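Local coordinates for protein uricase (Arthrobacter globiformis, PDB 2YZC) that catalyses the oxidation of uric acid by molecular oxygen to 5-hydroxyisourate, which is further processed to (S)-allantoin, at residues T84-L89 with R133-E138; R189-T194 with A290-W295; E242-L247 with E280-R285. All blocks are in the same frame, centred on the assembly; numbering follows the deposited sequence.

How the interactions relate
All three interactions reach the same antiparallel sheet of the uricase subunit, in which strand 182-192 lies next to strand 240-254. Interaction 1 packs a helix on strand 131-140, interaction 2 sets the C-terminal segment 290-295 against strand 182-192, and interaction 3 joins 242-247 to 280-285. Interactions 2 and 3, with centres 11 Å apart, interlock: W295 NE1 approaches E242 OE1 to 2.7 Å. Interactions 1 and 2 also touch, by packing between E138 and I294, whereas 1 and 3 have nearest atoms about 9 Å apart. The L89 side chain is about 12 Å from that of K22, a charge-relay residue, and the E280 side chain, separately, about 10 Å from a bound allantoate.

Interaction 1 (T84-L89 with R133-E138); sequences TTEEFL and RTAVLE
The guanidinium of R133 receives E86 OE2 and a water at its edge, in its plane, while E86 OE1 comes in obliquely. The carboxylate plane stands 68° from that of the guanidinium, and the two side chains cross at about a right angle. R133 NH2 therefore reaches both oxygens of one carboxylate without a flat, two-pronged match: it lies 3.0 Å from E86 OE1 and 3.3 Å from E86 OE2, both weak as hydrogen bonds. The water completes the link, donating to E86 OE2 and to T134 O, its own O 2.8 Å from R133 NE, from which it accepts. R133 has its CG anti to the backbone N (chi1 170°) and runs extended to NE, which carries its charge out to the start of the helix; its NH1 is taken by D200.

Along the helix from the ion pair the contact is mostly apolar. A135 CB lies 3.9 Å from both E86 CG and L89 CD1, and T85 CG2 approaches it more loosely. L137 CD2 sets a methyl against a backbone carbonyl, 3.3 Å from L89 O. Helix 85-89 crosses strand 133-138 at -27°, with axes 8.6 Å apart, in the helix-on-sheet packing of this fold. T84 is the N-cap, its OG1 accepting from E87 N, and T85 OG1 bonds to Q112 of the neighbouring strand.

Replacing E86 with an alanine would probably leave R133 NH2 and the bridging water without their carboxylate partner and bare one side of the A135 methyl. Since E86 is buried, its charge is likely to depend on R133 for compensation, while D200 shares the arginine's positive charge.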
# COMPACT_ATOMS: atom_id res chain seq x y z
N THR A 84 -0.29 27.30 12.89
CA THR A 84 0.14 25.92 13.04
C THR A 84 -1.04 25.00 12.78
O THR A 84 -2.18 25.44 12.72
CB THR A 84 0.65 25.62 14.47
OG1 THR A 84 -0.42 25.85 15.39
CG2 THR A 84 1.83 26.53 14.83
N THR A 85 -0.75 23.71 12.62
CA THR A 85 -1.78 22.72 12.38
C THR A 85 -2.70 22.62 13.60
O THR A 85 -3.92 22.55 13.46
CB THR A 85 -1.14 21.35 12.11
OG1 THR A 85 -0.33 21.44 10.92
CG2 THR A 85 -2.20 20.28 11.92
N GLU A 86 -2.12 22.62 14.79
CA GLU A 86 -2.94 22.54 16.00
C GLU A 86 -3.90 23.72 16.13
O GLU A 86 -5.05 23.55 16.51
CB GLU A 86 -2.05 22.44 17.25
CG GLU A 86 -1.30 21.12 17.35
CD GLU A 86 0.10 21.17 16.74
OE1 GLU A 86 0.31 21.89 15.74
OE2 GLU A 86 0.99 20.46 17.27
N GLU A 87 -3.43 24.92 15.80
CA GLU A 87 -4.29 26.09 15.88
C GLU A 87 -5.40 26.05 14.83
O GLU A 87 -6.49 26.57 15.05
CB GLU A 87 -3.45 27.36 15.76
CG GLU A 87 -2.55 27.56 16.97
CD GLU A 87 -1.49 28.61 16.76
OE1 GLU A 87 -1.84 29.80 16.67
OE2 GLU A 87 -0.30 28.23 16.67
N PHE A 88 -5.12 25.41 13.70
CA PHE A 88 -6.13 25.28 12.66
C PHE A 88 -7.23 24.36 13.18
O PHE A 88 -8.42 24.65 13.04
CB PHE A 88 -5.52 24.68 11.39
CG PHE A 88 -6.47 24.59 10.23
CD1 PHE A 88 -7.11 25.73 9.74
CD2 PHE A 88 -6.73 23.36 9.62
CE1 PHE A 88 -7.98 25.65 8.64
CE2 PHE A 88 -7.60 23.27 8.52
CZ PHE A 88 -8.22 24.42 8.04
N LEU A 89 -6.83 23.25 13.80
CA LEU A 89 -7.80 22.31 14.33
C LEU A 89 -8.63 22.94 15.44
O LEU A 89 -9.83 22.69 15.55
CB LEU A 89 -7.09 21.05 14.85
CG LEU A 89 -6.32 20.20 13.82
CD1 LEU A 89 -5.68 19.02 14.54
CD2 LEU A 89 -7.26 19.72 12.73
N ARG A 133 4.05 14.48 10.53
CA ARG A 133 3.65 15.05 11.81
C ARG A 133 2.13 14.91 11.96
O ARG A 133 1.39 15.08 10.99
CB ARG A 133 4.07 16.52 11.86
CG ARG A 133 3.52 17.32 13.04
CD ARG A 133 4.13 18.71 13.04
NE ARG A 133 3.50 19.60 14.01
CZ ARG A 133 3.85 20.87 14.20
NH1 ARG A 133 4.83 21.40 13.48
NH2 ARG A 133 3.20 21.61 15.09
N THR A 134 1.68 14.60 13.17
CA THR A 134 0.26 14.44 13.42
C THR A 134 -0.23 15.30 14.58
O THR A 134 0.55 15.69 15.45
CB THR A 134 -0.09 12.97 13.74
OG1 THR A 134 0.50 12.60 14.99
CG2 THR A 134 0.43 12.04 12.65
N ALA A 135 -1.52 15.58 14.58
CA ALA A 135 -2.15 16.35 15.64
C ALA A 135 -3.59 15.88 15.75
O ALA A 135 -4.26 15.65 14.74
CB ALA A 135 -2.09 17.85 15.33
N VAL A 136 -4.06 15.73 16.98
CA VAL A 136 -5.43 15.31 17.23
C VAL A 136 -5.98 16.19 18.32
O VAL A 136 -5.33 16.38 19.36
CB VAL A 136 -5.51 13.84 17.72
CG1 VAL A 136 -6.93 13.51 18.13
CG2 VAL A 136 -5.04 12.89 16.62
N LEU A 137 -7.15 16.75 18.08
CA LEU A 137 -7.81 17.60 19.06
C LEU A 137 -9.14 16.96 19.40
O LEU A 137 -9.86 16.52 18.50
CB LEU A 137 -8.08 19.01 18.50
CG LEU A 137 -9.15 19.81 19.26
CD1 LEU A 137 -8.61 20.24 20.62
CD2 LEU A 137 -9.56 21.04 18.45
N GLU A 138 -9.45 16.87 20.68
CA GLU A 138 -10.75 16.35 21.09
C GLU A 138 -11.35 17.38 22.02
O GLU A 138 -10.69 17.87 22.93
CB GLU A 138 -10.64 14.99 21.80
CG GLU A 138 -10.65 13.80 20.84
CD GLU A 138 -11.15 12.51 21.49
OE1 GLU A 138 -11.15 11.46 20.80
OE2 GLU A 138 -11.55 12.54 22.67
O HOH W 1 1.45 18.36 15.55

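Interaction 2 (R189-T194 with A290-W295); sequences RWRYNT and ADHPIW
R191 and H292 meet although their backbones stay well apart: no hydrogen bond crosses between strand 189-192 and the segment 290-295, and the nearest CA atoms, those of R191 and I294, are 8.9 Å from each other. Side chains fill the interval. R191 passes over one face of the H292 ring in a CH-pi contact, its CD 4.0 Å from the ring centroid and 29° off the normal. A bend at chi3 (70°) then carries the guanidinium past the ND1 rim of the imidazole, the two planes 24° apart, so that H292 ND1 lies over one guanidinium face near its rim. R191 NE is 3.7 Å from H292 CB, and I294 CG2 touches R191 CD from the C-terminal segment.

The short 3-10 segment 293-295, opened by the bond from W295 N to H292 O, lays the chain's C-terminal region against the uricase sheet. From it the W295 indole reaches strand 182-192 with its six-membered ring. R189 CB meets the ring edge in plane, 3.9 Å from W295 CZ3, while R191 CB is 4.0 Å from W295 CZ2. W295 CH2 also sits 3.7 Å from R189 O.

The polar ends are fixed by the next strand: E242 OE1 takes both R191 NE, in a salt bridge, and W295 NE1, and K244 makes a cation-pi contact with W295. R189 leads its charge to E151 instead.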
# COMPACT_ATOMS: atom_id res chain seq x y z
N ARG A 189 3.38 9.67 20.28
CA ARG A 189 2.30 10.63 20.44
C ARG A 189 2.33 11.13 21.88
O ARG A 189 2.46 10.35 22.82
CB ARG A 189 0.96 9.95 20.12
CG ARG A 189 0.72 9.88 18.62
CD ARG A 189 -0.36 8.89 18.25
NE ARG A 189 -0.66 8.94 16.82
CZ ARG A 189 0.24 8.80 15.85
NH1 ARG A 189 1.52 8.61 16.13
NH2 ARG A 189 -0.15 8.85 14.58
N TRP A 190 2.26 12.45 22.03
CA TRP A 190 2.31 13.06 23.35
C TRP A 190 1.12 14.00 23.58
O TRP A 190 0.69 14.73 22.67
CB TRP A 190 3.66 13.77 23.54
CG TRP A 190 4.00 14.78 22.48
CD1 TRP A 190 3.77 16.13 22.52
CD2 TRP A 190 4.65 14.53 21.23
NE1 TRP A 190 4.24 16.73 21.38
CE2 TRP A 190 4.79 15.78 20.57
CE3 TRP A 190 5.14 13.38 20.60
CZ2 TRP A 190 5.39 15.90 19.31
CZ3 TRP A 190 5.74 13.50 19.34
CH2 TRP A 190 5.86 14.76 18.72
N ARG A 191 0.59 13.96 24.79
CA ARG A 191 -0.56 14.78 25.16
C ARG A 191 -0.15 16.02 25.95
O ARG A 191 0.55 15.92 26.95
CB ARG A 191 -1.54 13.95 25.99
CG ARG A 191 -2.78 14.73 26.44
CD ARG A 191 -3.79 13.80 27.11
NE ARG A 191 -3.34 13.32 28.41
CZ ARG A 191 -3.32 14.05 29.52
NH1 ARG A 191 -3.73 15.32 29.49
NH2 ARG A 191 -2.91 13.53 30.67
N TYR A 192 -0.61 17.18 25.48
CA TYR A 192 -0.31 18.43 26.15
C TYR A 192 -1.31 18.64 27.28
O TYR A 192 -2.47 18.24 27.16
CB TYR A 192 -0.40 19.59 25.16
CG TYR A 192 0.65 19.55 24.07
CD1 TYR A 192 2.00 19.58 24.38
CD2 TYR A 192 0.28 19.51 22.72
CE1 TYR A 192 2.98 19.57 23.39
CE2 TYR A 192 1.25 19.50 21.72
CZ TYR A 192 2.60 19.53 22.06
OH TYR A 192 3.56 19.54 21.08
N ASN A 193 -0.87 19.25 28.38
CA ASN A 193 -1.78 19.50 29.49
C ASN A 193 -2.34 20.92 29.41
O ASN A 193 -3.02 21.38 30.33
CB ASN A 193 -1.06 19.27 30.83
CG ASN A 193 0.29 19.96 30.91
OD1 ASN A 193 1.25 19.39 31.43
ND2 ASN A 193 0.36 21.18 30.41
N THR A 194 -2.06 21.59 28.30
CA THR A 194 -2.52 22.95 28.06
C THR A 194 -2.47 23.25 26.56
O THR A 194 -1.65 22.67 25.85
CB THR A 194 -1.64 23.99 28.77
OG1 THR A 194 -2.07 25.31 28.42
CG2 THR A 194 -0.18 23.82 28.37
N ALA A 290 -4.61 9.07 34.35
CA ALA A 290 -4.31 7.70 33.96
C ALA A 290 -4.79 7.30 32.57
O ALA A 290 -4.02 6.74 31.78
CB ALA A 290 -4.89 6.74 35.00
N ASP A 291 -6.05 7.56 32.26
CA ASP A 291 -6.59 7.18 30.96
C ASP A 291 -7.43 8.25 30.29
O ASP A 291 -8.65 8.13 30.19
CB ASP A 291 -7.41 5.90 31.11
N HIS A 292 -6.77 9.30 29.80
CA HIS A 292 -7.49 10.37 29.13
C HIS A 292 -8.28 9.78 27.97
O HIS A 292 -7.75 8.98 27.20
CB HIS A 292 -6.53 11.44 28.61
CG HIS A 292 -7.21 12.70 28.20
ND1 HIS A 292 -7.10 13.88 28.91
CD2 HIS A 292 -8.08 12.96 27.19
CE1 HIS A 292 -7.86 14.80 28.35
NE2 HIS A 292 -8.46 14.27 27.31
N PRO A 293 -9.56 10.15 27.84
CA PRO A 293 -10.45 9.66 26.78
C PRO A 293 -9.95 9.86 25.35
O PRO A 293 -10.34 9.11 24.45
CB PRO A 293 -11.74 10.44 27.04
CG PRO A 293 -11.74 10.60 28.52
CD PRO A 293 -10.31 11.00 28.79
N ILE A 294 -9.09 10.85 25.13
CA ILE A 294 -8.58 11.11 23.79
C ILE A 294 -7.83 9.91 23.20
O ILE A 294 -7.74 9.76 21.98
CB ILE A 294 -7.65 12.36 23.78
CG1 ILE A 294 -7.39 12.81 22.34
CG2 ILE A 294 -6.32 12.03 24.47
CD1 ILE A 294 -6.80 14.20 22.24
N TRP A 295 -7.29 9.06 24.07
CA TRP A 295 -6.55 7.89 23.61
C TRP A 295 -7.44 6.80 23.04
O TRP A 295 -6.98 5.95 22.28
CB TRP A 295 -5.70 7.33 24.74
CG TRP A 295 -4.60 8.26 25.18
CD1 TRP A 295 -4.46 8.84 26.41
CD2 TRP A 295 -3.51 8.72 24.38
NE1 TRP A 295 -3.34 9.63 26.43
CE2 TRP A 295 -2.73 9.57 25.20
CE3 TRP A 295 -3.10 8.49 23.06
CZ2 TRP A 295 -1.57 10.20 24.74
CZ3 TRP A 295 -1.94 9.11 22.60
CH2 TRP A 295 -1.19 9.95 23.44

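Interaction 3 (E242-L247 with E280-R285); sequences EIKMSL and EATIQR
I243 and I283 form a hydrogen-bonded pair, and M245 and A281 another, in the regular antiparallel ladder that joins strands 242-247 and 280-285. The axes run 4.8 Å apart at 169°. In the first pair I283 N donates to I243 O at 2.9 Å, and in the second M245 N donates to A281 O at 3.0 Å; each is answered by the reciprocal bond. The non-hydrogen-bonded pairs E242 with Q284, K244 with T282 and S246 with E280 alternate with these, and CA-H...O contacts supplement the ladder.

Apolar contacts gather on the face bearing I243, M245, A281 and I283. I243 and I283 lie side by side and point the same way, I243 CG2 being 3.9 Å from I283 CB, and M245 CE approaches I283 CG1 more loosely. Helix 222-236 covers this face, M226 meeting M245 and A281.

On the other face the side chains are mostly polar. With chi1 at -177° the S246 hydroxyl swings away from its own amide N and toward E280, OG donating to E280 OE1 at 2.7 Å and meeting the anti side of the carboxylate 34° out of its plane. The K244 chain lies alongside T282, with CE 3.3 Å from T282 OG1. E242 runs beside Q284 and places OE2 3.5 Å from T282 CG2, while its OE1 is engaged by R191 and W295.

The sheet runs on into a second subunit, a strand of which pairs with E280, A281, I283 and Q284, and E280 OE2 bonds to Q19 of that subunit. One carboxylate thus ties the intrachain ladder to the interface, S246 gripping one oxygen and Q19 of the second subunit the other, which probably limits its rotation.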
# COMPACT_ATOMS: atom_id res chain seq x y z
N GLU A 242 2.19 13.14 29.12
CA GLU A 242 2.54 11.76 28.81
C GLU A 242 2.87 11.59 27.34
O GLU A 242 2.44 12.36 26.49
CB GLU A 242 1.37 10.84 29.16
CG GLU A 242 0.05 11.28 28.55
CD GLU A 242 -1.08 10.31 28.83
OE1 GLU A 242 -2.26 10.70 28.67
OE2 GLU A 242 -0.79 9.15 29.20
N ILE A 243 3.66 10.56 27.06
CA ILE A 243 4.03 10.26 25.69
C ILE A 243 3.90 8.76 25.54
O ILE A 243 4.30 7.99 26.42
CB ILE A 243 5.47 10.73 25.38
CG1 ILE A 243 5.83 10.36 23.93
CG2 ILE A 243 6.45 10.10 26.36
CD1 ILE A 243 7.14 10.93 23.47
N LYS A 244 3.31 8.34 24.43
CA LYS A 244 3.13 6.93 24.14
C LYS A 244 3.92 6.61 22.90
O LYS A 244 3.93 7.40 21.95
CB LYS A 244 1.66 6.61 23.90
CG LYS A 244 0.77 6.78 25.11
CD LYS A 244 -0.63 6.27 24.84
CE LYS A 244 -1.43 6.16 26.12
NZ LYS A 244 -2.74 5.50 25.88
N MET A 245 4.58 5.47 22.90
CA MET A 245 5.36 5.06 21.75
C MET A 245 5.05 3.63 21.36
O MET A 245 4.73 2.78 22.21
CB MET A 245 6.85 5.21 22.03
CG MET A 245 7.30 6.64 22.17
SD MET A 245 8.97 6.77 22.82
CE MET A 245 8.62 6.90 24.55
N SER A 246 5.13 3.37 20.06
CA SER A 246 4.89 2.06 19.49
C SER A 246 6.10 1.86 18.58
O SER A 246 6.20 2.49 17.53
CB SER A 246 3.60 2.05 18.68
OG SER A 246 3.33 0.76 18.18
N LEU A 247 7.02 1.00 19.01
CA LEU A 247 8.24 0.77 18.26
C LEU A 247 8.45 -0.65 17.79
O LEU A 247 8.58 -1.57 18.60
CB LEU A 247 9.45 1.18 19.10
CG LEU A 247 9.46 2.58 19.71
CD1 LEU A 247 10.73 2.78 20.51
CD2 LEU A 247 9.36 3.62 18.60
N GLU A 280 5.72 -1.48 23.06
CA GLU A 280 4.93 -0.27 23.26
C GLU A 280 4.81 0.11 24.73
O GLU A 280 4.78 -0.75 25.61
CB GLU A 280 3.52 -0.48 22.68
CG GLU A 280 3.50 -1.37 21.44
CD GLU A 280 2.15 -1.42 20.76
OE1 GLU A 280 1.83 -0.46 20.02
OE2 GLU A 280 1.41 -2.40 20.96
N ALA A 281 4.74 1.41 24.99
CA ALA A 281 4.64 1.88 26.37
C ALA A 281 4.24 3.33 26.49
O ALA A 281 4.39 4.12 25.55
CB ALA A 281 5.95 1.66 27.09
N THR A 282 3.72 3.66 27.66
CA THR A 282 3.31 5.01 28.00
C THR A 282 4.24 5.48 29.11
O THR A 282 4.40 4.80 30.13
CB THR A 282 1.87 5.03 28.56
OG1 THR A 282 0.97 4.43 27.61
CG2 THR A 282 1.43 6.46 28.82
N ILE A 283 4.86 6.64 28.91
CA ILE A 283 5.73 7.22 29.92
C ILE A 283 4.94 8.44 30.40
O ILE A 283 4.61 9.32 29.61
CB ILE A 283 7.08 7.66 29.31
CG1 ILE A 283 7.81 6.46 28.72
CG2 ILE A 283 7.94 8.32 30.37
CD1 ILE A 283 8.16 5.39 29.75
N GLN A 284 4.64 8.47 31.70
CA GLN A 284 3.84 9.56 32.26
C GLN A 284 4.50 10.41 33.34
O GLN A 284 5.44 9.98 34.00
CB GLN A 284 2.54 8.98 32.85
CG GLN A 284 1.56 8.44 31.84
CD GLN A 284 0.29 7.91 32.49
OE1 GLN A 284 -0.75 7.78 31.84
NE2 GLN A 284 0.37 7.60 33.78
N ARG A 285 3.99 11.62 33.49
CA ARG A 285 4.47 12.53 34.53
C ARG A 285 3.76 11.99 35.77
O ARG A 285 2.55 11.77 35.75
CB ARG A 285 4.02 13.96 34.22
CG ARG A 285 4.55 15.01 35.18
CD ARG A 285 4.09 16.41 34.77
NE ARG A 285 4.65 16.80 33.48
CZ ARG A 285 5.93 17.11 33.28
NH1 ARG A 285 6.78 17.08 34.29
NH2 ARG A 285 6.36 17.44 32.07